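Local coordinates for protein probable tRNA pseudouridine synthase D (Methanosarcina mazei, PDB 1Z2Z) that probably isomerises uridine-13 of transfer RNAs to pseudouridine, as a member of the TruD family of tRNA pseudouridine synthases, at residues 78-86 against 124-133; 140-150 against 398-408. One frame throughout, in Å; residues are numbered along the deposited sequence.

Contact 1 of 2, residues 78-86 against 124-133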
ATOM      1  N   ARG A  78     -10.861 -16.684  17.533  1.00 28.78           N
ATOM      2  CA  ARG A  78     -12.195 -16.260  17.975  1.00 24.54           C
ATOM      3  C   ARG A  78     -12.335 -14.762  18.033  1.00 21.16           C
ATOM      4  O   ARG A  78     -13.429 -14.254  18.242  1.00 19.65           O
ATOM      5  CB  ARG A  78     -12.516 -16.828  19.351  1.00 27.14           C
ATOM      6  CG  ARG A  78     -11.846 -18.142  19.650  1.00 28.58           C
ATOM      7  CD  ARG A  78     -12.082 -19.164  18.556  1.00 28.52           C
ATOM      8  NE  ARG A  78     -13.475 -19.255  18.159  1.00 28.90           N
ATOM      9  CZ  ARG A  78     -14.024 -20.367  17.701  1.00 30.05           C
ATOM     10  NH1 ARG A  78     -15.308 -20.387  17.351  1.00 31.02           N
ATOM     11  NH2 ARG A  78     -13.287 -21.467  17.616  1.00 28.95           N
ATOM     12  N   ILE A  79     -11.226 -14.050  17.898  1.00 20.00           N
ATOM     13  CA  ILE A  79     -11.314 -12.599  17.898  1.00 21.75           C
ATOM     14  C   ILE A  79     -10.742 -12.088  16.567  1.00 21.58           C
ATOM     15  O   ILE A  79      -9.545 -12.235  16.306  1.00 20.77           O
ATOM     16  CB  ILE A  79     -10.577 -11.965  19.157  1.00 24.15           C
ATOM     17  CG1 ILE A  79     -10.045 -10.574  18.819  1.00 23.27           C
ATOM     18  CG2 ILE A  79      -9.487 -12.880  19.695  1.00 23.89           C
ATOM     19  CD1 ILE A  79     -10.977  -9.486  19.209  1.00 24.68           C
ATOM     20  N   SER A  80     -11.602 -11.539  15.706  1.00 20.07           N
ATOM     21  CA  SER A  80     -11.126 -11.035  14.418  1.00 21.69           C
ATOM     22  C   SER A  80     -11.473  -9.601  14.082  1.00 19.81           C
ATOM     23  O   SER A  80     -12.454  -9.030  14.557  1.00 19.55           O
ATOM     24  CB  SER A  80     -11.520 -11.958  13.228  1.00 23.66           C
ATOM     25  OG  SER A  80     -12.904 -12.006  12.946  1.00 24.05           O
ATOM     26  N   VAL A  81     -10.615  -9.029  13.254  1.00 20.09           N
ATOM     27  CA  VAL A  81     -10.751  -7.659  12.833  1.00 21.26           C
ATOM     28  C   VAL A  81     -11.080  -7.584  11.336  1.00 22.82           C
ATOM     29  O   VAL A  81     -10.868  -8.548  10.582  1.00 22.80           O
ATOM     30  CB  VAL A  81      -9.438  -6.919  13.149  1.00 22.03           C
ATOM     31  CG1 VAL A  81      -9.216  -6.904  14.637  1.00 20.75           C
ATOM     32  CG2 VAL A  81      -8.256  -7.627  12.486  1.00 19.76           C
ATOM     33  N   ALA A  82     -11.624  -6.443  10.926  1.00 22.59           N
ATOM     34  CA  ALA A  82     -11.969  -6.201   9.534  1.00 24.00           C
ATOM     35  C   ALA A  82     -10.707  -5.740   8.810  1.00 26.54           C
ATOM     36  O   ALA A  82     -10.513  -6.027   7.627  1.00 28.61           O
ATOM     37  CB  ALA A  82     -13.042  -5.139   9.450  1.00 21.33           C
ATOM     38  N   GLY A  83      -9.843  -5.039   9.547  1.00 28.64           N
ATOM     39  CA  GLY A  83      -8.589  -4.534   9.005  1.00 27.95           C
ATOM     40  C   GLY A  83      -7.636  -4.085  10.102  1.00 28.04           C
ATOM     41  O   GLY A  83      -8.052  -3.431  11.050  1.00 30.97           O
ATOM     42  N   THR A  84      -6.356  -4.403   9.988  1.00 26.67           N
ATOM     43  CA  THR A  84      -5.428  -4.009  11.034  1.00 27.92           C
ATOM     44  C   THR A  84      -5.004  -2.534  11.077  1.00 27.58           C
ATOM     45  O   THR A  84      -4.301  -2.054  10.194  1.00 28.91           O
ATOM     46  CB  THR A  84      -4.185  -4.883  10.994  1.00 29.40           C
ATOM     47  OG1 THR A  84      -4.557  -6.241  11.245  1.00 32.47           O
ATOM     48  CG2 THR A  84      -3.195  -4.442  12.063  1.00 32.12           C
ATOM     49  N   LYS A  85      -5.410  -1.827  12.130  1.00 26.53           N
ATOM     50  CA  LYS A  85      -5.069  -0.418  12.273  1.00 23.33           C
ATOM     51  C   LYS A  85      -3.680  -0.254  12.879  1.00 25.77           C
ATOM     52  O   LYS A  85      -3.179  -1.140  13.585  1.00 26.04           O
ATOM     53  CB  LYS A  85      -6.103   0.294  13.139  1.00 18.80           C
ATOM     54  CG  LYS A  85      -7.523  -0.173  12.919  1.00 18.99           C
ATOM     55  CD  LYS A  85      -8.034   0.118  11.521  1.00 19.27           C
ATOM     56  CE  LYS A  85      -9.342  -0.635  11.260  1.00 19.63           C
ATOM     57  NZ  LYS A  85     -10.090  -0.170  10.042  1.00 20.23           N
ATOM     58  N   ASP A  86      -3.062   0.890  12.591  1.00 28.62           N
ATOM     59  CA  ASP A  86      -1.716   1.228  13.074  1.00 29.86           C
ATOM     60  C   ASP A  86      -1.603   1.213  14.596  1.00 29.48           C
ATOM     61  O   ASP A  86      -2.472   1.720  15.312  1.00 28.44           O
ATOM     62  CB  ASP A  86      -1.308   2.628  12.585  1.00 32.58           C
ATOM     63  CG  ASP A  86      -0.962   2.676  11.106  1.00 34.81           C
ATOM     64  OD1 ASP A  86      -1.152   3.761  10.500  1.00 35.41           O
ATOM     65  OD2 ASP A  86      -0.488   1.653  10.558  1.00 36.25           O
ATOM     66  N   SER A 124     -19.062 -13.791  11.934  1.00 27.66           N
ATOM     67  CA  SER A 124     -17.875 -13.193  12.501  1.00 26.92           C
ATOM     68  C   SER A 124     -17.482 -12.053  11.597  1.00 26.70           C
ATOM     69  O   SER A 124     -17.984 -11.947  10.477  1.00 27.37           O
ATOM     70  CB  SER A 124     -16.744 -14.191  12.493  1.00 28.42           C
ATOM     71  OG  SER A 124     -16.461 -14.522  11.148  1.00 27.67           O
ATOM     72  N   VAL A 125     -16.559 -11.226  12.079  1.00 24.75           N
ATOM     73  CA  VAL A 125     -16.065 -10.077  11.335  1.00 24.20           C
ATOM     74  C   VAL A 125     -14.825 -10.468  10.528  1.00 24.18           C
ATOM     75  O   VAL A 125     -13.738 -10.608  11.073  1.00 25.49           O
ATOM     76  CB  VAL A 125     -15.758  -8.925  12.311  1.00 23.29           C
ATOM     77  CG1 VAL A 125     -15.120  -7.776  11.579  1.00 25.51           C
ATOM     78  CG2 VAL A 125     -17.047  -8.453  12.959  1.00 21.96           C
ATOM     79  N   GLU A 126     -14.981 -10.647   9.223  1.00 24.37           N
ATOM     80  CA  GLU A 126     -13.844 -11.057   8.401  1.00 24.47           C
ATOM     81  C   GLU A 126     -13.058  -9.900   7.758  1.00 21.95           C
ATOM     82  O   GLU A 126     -13.566  -8.794   7.600  1.00 19.01           O
ATOM     83  CB  GLU A 126     -14.340 -12.026   7.321  1.00 27.35           C
ATOM     84  CG  GLU A 126     -14.995 -13.297   7.851  1.00 29.78           C
ATOM     85  CD  GLU A 126     -14.021 -14.213   8.574  1.00 34.06           C
ATOM     86  OE1 GLU A 126     -12.919 -14.462   8.046  1.00 36.31           O
ATOM     87  OE2 GLU A 126     -14.354 -14.700   9.677  1.00 38.70           O
ATOM     88  N   LEU A 127     -11.805 -10.155   7.412  1.00 20.59           N
ATOM     89  CA  LEU A 127     -11.011  -9.129   6.763  1.00 21.70           C
ATOM     90  C   LEU A 127     -11.790  -8.619   5.580  1.00 21.43           C
ATOM     91  O   LEU A 127     -12.173  -9.398   4.713  1.00 23.79           O
ATOM     92  CB  LEU A 127      -9.718  -9.710   6.239  1.00 23.84           C
ATOM     93  CG  LEU A 127      -8.752 -10.067   7.352  1.00 27.14           C
ATOM     94  CD1 LEU A 127      -7.592 -10.781   6.732  1.00 29.01           C
ATOM     95  CD2 LEU A 127      -8.290  -8.805   8.089  1.00 26.94           C
ATOM     96  N   GLY A 128     -12.030  -7.320   5.521  1.00 21.43           N
ATOM     97  CA  GLY A 128     -12.774  -6.808   4.396  1.00 20.56           C
ATOM     98  C   GLY A 128     -14.126  -6.275   4.790  1.00 22.92           C
ATOM     99  O   GLY A 128     -14.692  -5.479   4.052  1.00 26.11           O
ATOM    100  N   ASP A 129     -14.658  -6.678   5.939  1.00 23.53           N
ATOM    101  CA  ASP A 129     -15.972  -6.181   6.326  1.00 25.12           C
ATOM    102  C   ASP A 129     -16.016  -4.713   6.720  1.00 26.27           C
ATOM    103  O   ASP A 129     -16.614  -4.385   7.728  1.00 29.95           O
ATOM    104  CB  ASP A 129     -16.555  -6.987   7.484  1.00 26.88           C
ATOM    105  CG  ASP A 129     -16.839  -8.429   7.121  1.00 29.67           C
ATOM    106  OD1 ASP A 129     -16.255  -8.931   6.126  1.00 31.84           O
ATOM    107  OD2 ASP A 129     -17.635  -9.060   7.860  1.00 28.28           O
ATOM    108  N   LEU A 130     -15.383  -3.823   5.971  1.00 25.62           N
ATOM    109  CA  LEU A 130     -15.476  -2.406   6.312  1.00 26.42           C
ATOM    110  C   LEU A 130     -15.464  -1.629   5.001  1.00 28.04           C
ATOM    111  O   LEU A 130     -14.926  -2.098   3.999  1.00 27.79           O
ATOM    112  CB  LEU A 130     -14.300  -1.949   7.188  1.00 22.50           C
ATOM    113  CG  LEU A 130     -13.015  -1.552   6.451  1.00 20.27           C
ATOM    114  CD1 LEU A 130     -12.062  -0.859   7.391  1.00 16.18           C
ATOM    115  CD2 LEU A 130     -12.387  -2.784   5.830  1.00 19.14           C
ATOM    116  N   TRP A 131     -16.063  -0.450   5.001  1.00 30.00           N
ATOM    117  CA  TRP A 131     -16.075   0.349   3.799  1.00 32.01           C
ATOM    118  C   TRP A 131     -14.729   1.032   3.708  1.00 32.93           C
ATOM    119  O   TRP A 131     -13.850   0.591   2.971  1.00 34.53           O
ATOM    120  CB  TRP A 131     -17.185   1.392   3.838  1.00 35.45           C
ATOM    121  CG  TRP A 131     -17.128   2.309   2.654  1.00 40.95           C
ATOM    122  CD1 TRP A 131     -16.373   3.446   2.530  1.00 40.45           C
ATOM    123  CD2 TRP A 131     -17.759   2.106   1.384  1.00 42.12           C
ATOM    124  NE1 TRP A 131     -16.490   3.953   1.264  1.00 42.51           N
ATOM    125  CE2 TRP A 131     -17.332   3.152   0.537  1.00 43.07           C
ATOM    126  CE3 TRP A 131     -18.639   1.137   0.876  1.00 43.86           C
ATOM    127  CZ2 TRP A 131     -17.756   3.262  -0.795  1.00 43.75           C
ATOM    128  CZ3 TRP A 131     -19.061   1.248  -0.451  1.00 45.16           C
ATOM    129  CH2 TRP A 131     -18.615   2.304  -1.270  1.00 43.98           C
ATOM    130  N   GLY A 132     -14.559   2.104   4.474  1.00 32.81           N
ATOM    131  CA  GLY A 132     -13.297   2.816   4.461  1.00 31.90           C
ATOM    132  C   GLY A 132     -12.750   3.136   5.839  1.00 32.33           C
ATOM    133  O   GLY A 132     -13.102   2.499   6.840  1.00 30.89           O
ATOM    134  N   ASN A 133     -11.888   4.150   5.881  1.00 31.27           N
ATOM    135  CA  ASN A 133     -11.243   4.596   7.112  1.00 30.92           C
ATOM    136  C   ASN A 133     -11.110   6.129   7.146  1.00 31.38           C
ATOM    137  O   ASN A 133     -10.492   6.728   6.265  1.00 32.77           O
ATOM    138  CB  ASN A 133      -9.844   3.960   7.229  1.00 30.13           C
ATOM    139  CG  ASN A 133      -9.866   2.538   7.804  1.00 28.75           C
ATOM    140  OD1 ASN A 133      -9.030   1.713   7.455  1.00 27.29           O
ATOM    141  ND2 ASN A 133     -10.796   2.266   8.708  1.00 31.95           N
TER
HETATM  142  O   HOH W   1      -8.125  -1.010   7.578  1.00 15.08           O
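Ala82 and Leu127 meet just after Val81. Ala82 O accepts Gly128 N at 2.9 Å with an N-H...O angle of 158°. Leu127 CA also comes to Ala82 O, 3.3 Å away, as a CA-H...O contact. Gly128 is the third residue of a type II turn from Glu126 to Asp129 and has a positive phi.

The side chain of Leu127 starts out away from 78-86, and its CD2 branch turns back to two carbonyl oxygens. Leu127 CB lies 4.0 Å from Ala82 O. Leu127 CG is 4.1 Å from Val81 O. Leu127 CD2 is the branch that touches, 3.6 Å from both Val81 O and Ala82 O. The methyl of Ala82 packs against Val125 CG1 and Leu130 CB.

On strand 79-81, Ser80 OG donates to Val125 O. Asp129 makes its salt bridge with Arg41.

At the far end, Lys85 sets CG anti to its carbonyl carbon (chi1 -38°) and bends at chi2. That brings NZ beside Leu130 CD1 and to Asn133. Lys85 NZ lies nearest Asn133 ND2, at 2.9 Å, but these are two donors and make no bond. Asn133 OD1 gives Lys85 NZ only a weak bond of 3.4 Å, and a water bridges the same two atoms. Lys85 NZ also makes a salt bridge with Glu37.

Lys85 immediately precedes Asp86, the predicted nucleophile, whose carboxylate is salt-bridged to Arg27. Asp86 itself does not touch 124-133. The arrangement is consistent with the loop that carries the nucleophilic aspartate in the pseudouridine synthase active site.

Contact 2 of 2, residues 140-150 against 398-408; sequences RNIENSPEETE and AGEDELNPGKS
Ser408 and Ile142 form an antiparallel, hydrogen-bonded pair, and Ser408 is the most covered residue here. Both backbone bonds are weak. Ile142 N to Ser408 O, at 3.3 Å, is also doubtful, because the place of that oxygen is less sure. Ser408 N to Ile142 O is 3.4 Å. On the side of helix 146-150, Ser408 CB lies 3.7 Å from Thr149 OG1. Ser145 is the N-cap of that helix and accepts from Glu148 N.

Arg140 runs extended from CG to NE and lays its guanidinium among the residues of the 401-404 turn. Leu403 CD1 sits over the centre of one face, 4.0 Å above the plane. Asp401 CB is at the edge, near NH2. Glu402 OE1 makes a long salt bridge to Arg140 NH2 at 3.9 Å, its carboxylate turned 88° from the guanidinium. The stronger partner is Asp32, at NE. Replacing the arginine by an alanine is likely to cost Asp32 its salt-bridge partner here, remove the long pair with Glu402 and leave Leu403 CD1 without the flat group beneath it.

Asn141 stacks its amide on that of Asn404, the planes 11° apart, and lies alongside Lys407. Its phi is positive (73°). With Ile142 it faces Ser408, making a G1 beta bulge at the end of strand 130-142.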
ATOM      1  N   ARG A 140       3.729  17.929  12.304  1.00 36.83           N
ATOM      2  CA  ARG A 140       4.312  18.901  13.246  1.00 36.41           C
ATOM      3  C   ARG A 140       5.772  19.230  12.912  1.00 38.50           C
ATOM      4  O   ARG A 140       6.454  18.451  12.250  1.00 39.00           O
ATOM      5  CB  ARG A 140       4.269  18.354  14.684  1.00 32.72           C
ATOM      6  CG  ARG A 140       2.896  18.207  15.301  1.00 27.37           C
ATOM      7  CD  ARG A 140       3.019  17.731  16.736  1.00 24.55           C
ATOM      8  NE  ARG A 140       1.720  17.519  17.375  1.00 22.18           N
ATOM      9  CZ  ARG A 140       0.838  18.480  17.634  1.00 23.83           C
ATOM     10  NH1 ARG A 140      -0.316  18.190  18.211  1.00 24.04           N
ATOM     11  NH2 ARG A 140       1.102  19.738  17.317  1.00 26.35           N
ATOM     12  N   ASN A 141       6.237  20.386  13.387  1.00 41.23           N
ATOM     13  CA  ASN A 141       7.622  20.832  13.190  1.00 43.77           C
ATOM     14  C   ASN A 141       7.962  21.290  11.771  1.00 45.88           C
ATOM     15  O   ASN A 141       9.007  20.934  11.212  1.00 44.02           O
ATOM     16  CB  ASN A 141       8.599  19.730  13.599  1.00 43.34           C
ATOM     17  CG  ASN A 141       9.954  20.276  13.992  1.00 42.96           C
ATOM     18  OD1 ASN A 141      10.938  19.540  14.078  1.00 39.71           O
ATOM     19  ND2 ASN A 141      10.009  21.576  14.250  1.00 44.36           N
ATOM     20  N   ILE A 142       7.074  22.088  11.198  1.00 48.50           N
ATOM     21  CA  ILE A 142       7.288  22.598   9.867  1.00 53.35           C
ATOM     22  C   ILE A 142       8.011  23.938   9.923  1.00 55.57           C
ATOM     23  O   ILE A 142       7.661  24.824  10.712  1.00 53.92           O
ATOM     24  CB  ILE A 142       5.955  22.761   9.112  1.00 55.19           C
ATOM     25  CG1 ILE A 142       6.212  23.432   7.754  1.00 56.80           C
ATOM     26  CG2 ILE A 142       4.986  23.554   9.952  1.00 55.97           C
ATOM     27  CD1 ILE A 142       4.967  23.633   6.905  1.00 59.86           C
ATOM     28  N   GLU A 143       9.020  24.068   9.065  1.00 58.72           N
ATOM     29  CA  GLU A 143       9.836  25.271   8.969  1.00 61.40           C
ATOM     30  C   GLU A 143       9.052  26.478   8.442  1.00 62.13           C
ATOM     31  O   GLU A 143       9.624  27.346   7.787  1.00 62.67           O
ATOM     32  CB  GLU A 143      11.048  25.000   8.054  1.00 64.11           C
ATOM     33  CG  GLU A 143      10.692  24.729   6.572  1.00 67.38           C
ATOM     34  CD  GLU A 143      11.906  24.409   5.692  1.00 68.99           C
ATOM     35  OE1 GLU A 143      12.855  25.229   5.642  1.00 69.65           O
ATOM     36  OE2 GLU A 143      11.905  23.336   5.039  1.00 68.30           O
ATOM     37  N   ASN A 144       7.748  26.529   8.706  1.00 63.20           N
ATOM     38  CA  ASN A 144       6.922  27.655   8.256  1.00 64.26           C
ATOM     39  C   ASN A 144       6.023  28.167   9.366  1.00 64.44           C
ATOM     40  O   ASN A 144       5.945  27.575  10.442  1.00 65.09           O
ATOM     41  CB  ASN A 144       6.037  27.275   7.061  1.00 66.18           C
ATOM     42  CG  ASN A 144       6.799  27.233   5.752  1.00 67.93           C
ATOM     43  OD1 ASN A 144       7.455  28.206   5.365  1.00 69.03           O
ATOM     44  ND2 ASN A 144       6.707  26.106   5.054  1.00 68.64           N
ATOM     45  N   SER A 145       5.333  29.267   9.082  1.00 64.45           N
ATOM     46  CA  SER A 145       4.428  29.898  10.036  1.00 64.31           C
ATOM     47  C   SER A 145       2.993  29.446   9.797  1.00 64.14           C
ATOM     48  O   SER A 145       2.664  28.938   8.728  1.00 64.31           O
ATOM     49  CB  SER A 145       4.505  31.423   9.895  1.00 64.26           C
ATOM     50  OG  SER A 145       3.918  31.857   8.674  1.00 63.75           O
ATOM     51  N   PRO A 146       2.114  29.638  10.791  1.00 63.95           N
ATOM     52  CA  PRO A 146       0.716  29.233  10.632  1.00 64.68           C
ATOM     53  C   PRO A 146       0.089  29.856   9.390  1.00 65.33           C
ATOM     54  O   PRO A 146      -0.725  29.227   8.714  1.00 64.99           O
ATOM     55  CB  PRO A 146       0.064  29.725  11.926  1.00 63.95           C
ATOM     56  CG  PRO A 146       0.907  30.911  12.293  1.00 64.36           C
ATOM     57  CD  PRO A 146       2.297  30.382  12.048  1.00 63.42           C
ATOM     58  N   GLU A 147       0.471  31.095   9.090  1.00 66.84           N
ATOM     59  CA  GLU A 147      -0.065  31.781   7.919  1.00 67.66           C
ATOM     60  C   GLU A 147       0.497  31.208   6.626  1.00 66.90           C
ATOM     61  O   GLU A 147      -0.260  30.875   5.712  1.00 66.77           O
ATOM     62  CB  GLU A 147       0.222  33.288   7.982  1.00 69.18           C
ATOM     63  CG  GLU A 147      -0.730  34.073   8.891  1.00 72.22           C
ATOM     64  CD  GLU A 147      -1.047  35.474   8.355  1.00 74.50           C
ATOM     65  OE1 GLU A 147      -1.571  35.579   7.216  1.00 74.70           O
ATOM     66  OE2 GLU A 147      -0.782  36.470   9.076  1.00 75.52           O
ATOM     67  N   GLU A 148       1.818  31.084   6.548  1.00 65.82           N
ATOM     68  CA  GLU A 148       2.445  30.550   5.346  1.00 65.16           C
ATOM     69  C   GLU A 148       2.163  29.064   5.100  1.00 64.17           C
ATOM     70  O   GLU A 148       2.335  28.571   3.984  1.00 63.76           O
ATOM     71  CB  GLU A 148       3.957  30.798   5.378  1.00 66.53           C
ATOM     72  CG  GLU A 148       4.375  32.163   4.833  1.00 68.32           C
ATOM     73  CD  GLU A 148       5.785  32.158   4.244  1.00 69.07           C
ATOM     74  OE1 GLU A 148       6.138  33.116   3.522  1.00 68.44           O
ATOM     75  OE2 GLU A 148       6.538  31.195   4.506  1.00 70.00           O
ATOM     76  N   THR A 149       1.723  28.358   6.141  1.00 62.55           N
ATOM     77  CA  THR A 149       1.412  26.934   6.039  1.00 60.35           C
ATOM     78  C   THR A 149      -0.041  26.700   5.606  1.00 60.05           C
ATOM     79  O   THR A 149      -0.313  25.827   4.783  1.00 59.17           O
ATOM     80  CB  THR A 149       1.678  26.219   7.389  1.00 58.85           C
ATOM     81  OG1 THR A 149       3.060  26.363   7.736  1.00 56.51           O
ATOM     82  CG2 THR A 149       1.347  24.741   7.297  1.00 58.45           C
ATOM     83  N   GLU A 150      -0.969  27.481   6.157  1.00 60.61           N
ATOM     84  CA  GLU A 150      -2.384  27.346   5.807  1.00 60.88           C
ATOM     85  C   GLU A 150      -2.555  27.623   4.328  1.00 60.26           C
ATOM     86  O   GLU A 150      -3.298  26.929   3.637  1.00 60.33           O
ATOM     87  CB  GLU A 150      -3.246  28.329   6.617  1.00 61.64           C
ATOM     88  CG  GLU A 150      -4.752  28.213   6.349  1.00 62.42           C
ATOM     89  CD  GLU A 150      -5.616  28.826   7.449  1.00 64.24           C
ATOM     90  OE1 GLU A 150      -5.611  28.298   8.589  1.00 64.01           O
ATOM     91  OE2 GLU A 150      -6.308  29.835   7.179  1.00 64.05           O
ATOM     92  N   ALA A 398      -4.409  24.479   9.474  1.00 58.97           N
ATOM     93  CA  ALA A 398      -3.066  24.858   9.888  1.00 57.26           C
ATOM     94  C   ALA A 398      -3.090  25.601  11.207  1.00 56.26           C
ATOM     95  O   ALA A 398      -4.154  25.937  11.731  1.00 55.62           O
ATOM     96  CB  ALA A 398      -2.403  25.714   8.821  1.00 57.28           C
ATOM     97  N   GLY A 399      -1.903  25.853  11.737  1.00 55.24           N
ATOM     98  CA  GLY A 399      -1.808  26.554  12.993  1.00 55.90           C
ATOM     99  C   GLY A 399      -0.452  26.382  13.632  1.00 56.23           C
ATOM    100  O   GLY A 399       0.478  25.849  13.026  1.00 54.37           O
ATOM    101  N   GLU A 400      -0.350  26.845  14.873  1.00 57.14           N
ATOM    102  CA  GLU A 400       0.882  26.768  15.639  1.00 57.97           C
ATOM    103  C   GLU A 400       0.853  25.520  16.509  1.00 56.54           C
ATOM    104  O   GLU A 400      -0.157  25.225  17.152  1.00 55.90           O
ATOM    105  CB  GLU A 400       1.024  28.017  16.522  1.00 60.65           C
ATOM    106  CG  GLU A 400       2.256  28.019  17.437  1.00 65.01           C
ATOM    107  CD  GLU A 400       2.313  29.228  18.365  1.00 67.72           C
ATOM    108  OE1 GLU A 400       1.380  29.404  19.183  1.00 68.59           O
ATOM    109  OE2 GLU A 400       3.298  29.998  18.279  1.00 69.26           O
ATOM    110  N   ASP A 401       1.961  24.784  16.528  1.00 55.25           N
ATOM    111  CA  ASP A 401       2.020  23.583  17.341  1.00 54.23           C
ATOM    112  C   ASP A 401       2.800  23.790  18.624  1.00 52.83           C
ATOM    113  O   ASP A 401       3.989  24.128  18.628  1.00 50.30           O
ATOM    114  CB  ASP A 401       2.611  22.407  16.550  1.00 56.19           C
ATOM    115  CG  ASP A 401       4.110  22.507  16.375  1.00 57.50           C
ATOM    116  OD1 ASP A 401       4.599  23.638  16.156  1.00 60.61           O
ATOM    117  OD2 ASP A 401       4.789  21.454  16.439  1.00 55.32           O
ATOM    118  N   GLU A 402       2.087  23.582  19.718  1.00 52.69           N
ATOM    119  CA  GLU A 402       2.627  23.704  21.053  1.00 52.85           C
ATOM    120  C   GLU A 402       3.907  22.876  21.208  1.00 52.50           C
ATOM    121  O   GLU A 402       4.950  23.407  21.579  1.00 54.77           O
ATOM    122  CB  GLU A 402       1.588  23.225  22.066  1.00 53.35           C
ATOM    123  CG  GLU A 402       0.129  23.560  21.713  1.00 53.61           C
ATOM    124  CD  GLU A 402      -0.414  22.791  20.499  1.00 53.24           C
ATOM    125  OE1 GLU A 402      -0.314  21.535  20.458  1.00 50.39           O
ATOM    126  OE2 GLU A 402      -0.958  23.458  19.586  1.00 53.65           O
ATOM    127  N   LEU A 403       3.836  21.578  20.927  1.00 50.56           N
ATOM    128  CA  LEU A 403       5.010  20.725  21.076  1.00 48.04           C
ATOM    129  C   LEU A 403       6.281  21.251  20.432  1.00 47.96           C
ATOM    130  O   LEU A 403       7.375  20.890  20.853  1.00 47.35           O
ATOM    131  CB  LEU A 403       4.740  19.333  20.524  1.00 46.87           C
ATOM    132  CG  LEU A 403       3.945  18.340  21.364  1.00 45.46           C
ATOM    133  CD1 LEU A 403       2.456  18.642  21.318  1.00 43.87           C
ATOM    134  CD2 LEU A 403       4.233  16.957  20.804  1.00 45.16           C
ATOM    135  N   ASN A 404       6.142  22.085  19.403  1.00 48.56           N
ATOM    136  CA  ASN A 404       7.302  22.649  18.712  1.00 49.22           C
ATOM    137  C   ASN A 404       7.121  24.148  18.554  1.00 50.15           C
ATOM    138  O   ASN A 404       6.613  24.613  17.532  1.00 50.92           O
ATOM    139  CB  ASN A 404       7.476  22.022  17.327  1.00 47.78           C
ATOM    140  CG  ASN A 404       7.716  20.524  17.384  1.00 48.30           C
ATOM    141  OD1 ASN A 404       8.810  20.064  17.731  1.00 46.63           O
ATOM    142  ND2 ASN A 404       6.686  19.750  17.047  1.00 47.28           N
ATOM    143  N   PRO A 405       7.557  24.927  19.563  1.00 50.19           N
ATOM    144  CA  PRO A 405       7.454  26.391  19.573  1.00 48.56           C
ATOM    145  C   PRO A 405       8.226  27.060  18.434  1.00 49.00           C
ATOM    146  O   PRO A 405       9.422  26.811  18.248  1.00 49.42           O
ATOM    147  CB  PRO A 405       7.985  26.753  20.951  1.00 48.63           C
ATOM    148  CG  PRO A 405       9.004  25.687  21.201  1.00 48.66           C
ATOM    149  CD  PRO A 405       8.321  24.444  20.730  1.00 49.21           C
ATOM    150  N   GLY A 406       7.525  27.908  17.677  1.00 47.83           N
ATOM    151  CA  GLY A 406       8.128  28.605  16.555  1.00 45.95           C
ATOM    152  C   GLY A 406       7.786  27.947  15.226  1.00 45.86           C
ATOM    153  O   GLY A 406       7.852  28.585  14.169  1.00 45.50           O
ATOM    154  N   LYS A 407       7.426  26.661  15.281  1.00 44.79           N
ATOM    155  CA  LYS A 407       7.059  25.890  14.082  1.00 41.55           C
ATOM    156  C   LYS A 407       5.546  25.794  13.983  1.00 38.91           C
ATOM    157  O   LYS A 407       4.824  26.134  14.920  1.00 39.94           O
ATOM    158  CB  LYS A 407       7.613  24.460  14.135  1.00 41.04           C
ATOM    159  CG  LYS A 407       9.009  24.306  14.711  1.00 41.98           C
ATOM    160  CD  LYS A 407      10.098  24.818  13.799  1.00 40.95           C
ATOM    161  CE  LYS A 407      11.438  24.817  14.534  1.00 42.71           C
ATOM    162  NZ  LYS A 407      11.815  23.481  15.100  1.00 42.04           N
ATOM    163  N   SER A 408       5.067  25.309  12.849  1.00 36.18           N
ATOM    164  CA  SER A 408       3.633  25.167  12.651  1.00 35.11           C
ATOM    165  C   SER A 408       3.233  23.685  12.549  1.00 32.79           C
ATOM    166  O   SER A 408       4.089  22.803  12.525  1.00 31.79           O
ATOM    167  CB  SER A 408       3.222  25.927  11.390  1.00 35.41           C
ATOM    168  OG  SER A 408       3.693  27.261  11.441  1.00 38.39           O
TER

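How the contacts relate
Both contacts use strand 130-142 and reach the same mixed sheet, contact 1 near the start of the strand and contact 2 at its end. Their centres are about 35 Å apart, and they do not touch. Each is partly buried, but contact 1 lies nearer the centre of the chain, about 16 Å away against about 29 Å. Contact 1 belongs to the predicted active-site region and joins the loops beside strands 79-81 and 130-142, through backbone oxygens, small apolar groups and a lysine-asparagine pair bridged by water. Contact 2 lies away from that site. It joins segments about 250 residues apart, with a strand pairing, a helix start and a larger share of exposed residues.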